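Local coordinates for osmolarity sensor protein EnvZ (Escherichia coli, PDB 5XGA), which probably senses osmotic change through its periplasmic domain as a membrane-bound histidine kinase, an enzyme that phosphorylates itself on histidine, at residues P8-F13 against V114-I119. Sequence-based numbering, arbitrary orientation.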
# COMPACT_ATOMS: atom_id res chain seq x y z
N PRO A 8 -2.88 6.41 -12.85
CA PRO A 8 -1.51 5.90 -12.80
C PRO A 8 -1.43 4.46 -13.24
O PRO A 8 -2.38 3.70 -13.04
CB PRO A 8 -1.15 6.04 -11.33
CG PRO A 8 -2.46 5.78 -10.63
CD PRO A 8 -3.49 6.48 -11.52
N SER A 9 -0.28 4.09 -13.81
CA SER A 9 0.04 2.70 -14.05
C SER A 9 0.09 1.96 -12.73
O SER A 9 0.20 2.56 -11.67
CB SER A 9 1.40 2.56 -14.76
OG SER A 9 2.44 3.00 -13.90
N LEU A 10 0.01 0.64 -12.81
CA LEU A 10 0.18 -0.19 -11.62
C LEU A 10 1.55 0.08 -10.99
O LEU A 10 1.67 0.16 -9.76
CB LEU A 10 0.04 -1.66 -11.99
CG LEU A 10 -0.03 -2.61 -10.81
CD1 LEU A 10 -1.27 -2.32 -9.97
CD2 LEU A 10 -0.03 -4.05 -11.31
N GLN A 11 2.57 0.24 -11.82
CA GLN A 11 3.92 0.47 -11.32
C GLN A 11 4.04 1.80 -10.60
O GLN A 11 4.66 1.91 -9.54
CB GLN A 11 4.93 0.40 -12.47
CG GLN A 11 4.92 -0.92 -13.24
CD GLN A 11 3.93 -0.94 -14.41
OE1 GLN A 11 2.85 -0.35 -14.34
NE2 GLN A 11 4.30 -1.62 -15.50
N GLN A 12 3.45 2.85 -11.18
CA GLN A 12 3.45 4.16 -10.53
C GLN A 12 2.63 4.15 -9.25
O GLN A 12 2.99 4.79 -8.25
CB GLN A 12 2.90 5.21 -11.49
CG GLN A 12 2.96 6.60 -10.97
CD GLN A 12 2.54 7.58 -12.03
OE1 GLN A 12 1.75 7.23 -12.92
NE2 GLN A 12 3.06 8.80 -11.97
N PHE A 13 1.50 3.43 -9.28
CA PHE A 13 0.63 3.35 -8.12
C PHE A 13 1.34 2.68 -6.96
O PHE A 13 1.23 3.13 -5.82
CB PHE A 13 -0.65 2.60 -8.44
CG PHE A 13 -1.60 2.52 -7.28
CD1 PHE A 13 -2.32 3.63 -6.87
CD2 PHE A 13 -1.79 1.33 -6.62
CE1 PHE A 13 -3.20 3.54 -5.81
CE2 PHE A 13 -2.67 1.24 -5.55
CZ PHE A 13 -3.37 2.34 -5.16
N VAL A 114 -6.22 -2.03 -1.24
CA VAL A 114 -6.17 -0.68 -1.80
C VAL A 114 -6.45 -0.71 -3.30
O VAL A 114 -5.63 -1.19 -4.08
CB VAL A 114 -4.79 -0.02 -1.57
CG1 VAL A 114 -4.84 1.47 -1.88
CG2 VAL A 114 -4.35 -0.20 -0.13
N PRO A 115 -7.62 -0.20 -3.70
CA PRO A 115 -7.95 -0.05 -5.12
C PRO A 115 -7.10 1.02 -5.79
O PRO A 115 -6.86 2.08 -5.21
CB PRO A 115 -9.42 0.38 -5.10
CG PRO A 115 -9.55 1.11 -3.81
CD PRO A 115 -8.68 0.33 -2.83
N LEU A 116 -6.64 0.73 -7.01
CA LEU A 116 -5.98 1.74 -7.83
C LEU A 116 -7.04 2.73 -8.32
O LEU A 116 -8.02 2.32 -8.93
CB LEU A 116 -5.23 1.10 -9.00
CG LEU A 116 -4.34 1.99 -9.88
CD1 LEU A 116 -3.29 1.14 -10.58
CD2 LEU A 116 -5.15 2.76 -10.91
N THR A 117 -6.85 4.02 -8.05
CA THR A 117 -7.84 5.00 -8.46
C THR A 117 -7.22 6.20 -9.15
O THR A 117 -6.00 6.38 -9.12
CB THR A 117 -8.66 5.52 -7.26
OG1 THR A 117 -7.79 6.23 -6.37
CG2 THR A 117 -9.30 4.36 -6.51
N GLU A 118 -8.06 7.02 -9.77
CA GLU A 118 -7.64 8.31 -10.29
C GLU A 118 -6.98 9.12 -9.20
O GLU A 118 -7.34 9.03 -8.02
CB GLU A 118 -8.82 9.10 -10.85
CG GLU A 118 -9.35 8.61 -12.18
CD GLU A 118 -10.36 9.57 -12.77
OE1 GLU A 118 -10.40 10.73 -12.30
OE2 GLU A 118 -11.10 9.17 -13.69
N ILE A 119 -6.00 9.92 -9.60
CA ILE A 119 -5.44 10.95 -8.76
C ILE A 119 -6.02 12.30 -9.18
O ILE A 119 -6.18 12.56 -10.38
CB ILE A 119 -3.93 10.98 -8.85
CG1 ILE A 119 -3.36 9.66 -8.33
CG2 ILE A 119 -3.38 12.18 -8.10
CD1 ILE A 119 -1.89 9.49 -8.61
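The side chains of Leu116 and Phe13 slide past each other in opposite directions where the first turn of helix 10-24 packs against the end of strand 110-115. This joins helix to sheet in the alpha+beta periplasmic domain, in which helices accompany a five-stranded antiparallel sheet. The evidence for a CH-pi contact is direct: Leu116 CA stands 3.9 Å from the centroid of the Phe13 ring and 16° off its normal, over one face and offset toward the rim. With CG anti to the backbone N (chi1 -173°), the Leu116 side chain runs back along Phe13, bringing CD1 to 3.7 Å from Phe13 CB. The same methyl meets Leu10 CD1, and both methyls approach the Pro8 carbonyl O, Leu116 CD2 at 3.6 Å. At the far end of the ring, Phe13 CZ meets Val114 CG1 at 3.7 Å, near the ring plane. Were Phe13 replaced by an alanine, Leu116 CA would probably lose the ring face it lies over, and Val114 CG1 its aromatic neighbour. Ser9 caps the helix, its OG accepting from Gln12 N at 2.9 Å. Backbone hydrogen bonds pair Leu116 with Pro98, Ile119 with Ile6, and Val114 with Val100 on neighbouring strand 99-104. Pro8 adds its ring to the apolar cluster: CG lies 4.1 Å from Leu116 CD2 and also touches Ile119 CD1, while Pro8 CD rests 3.5 Å from Thr117 O.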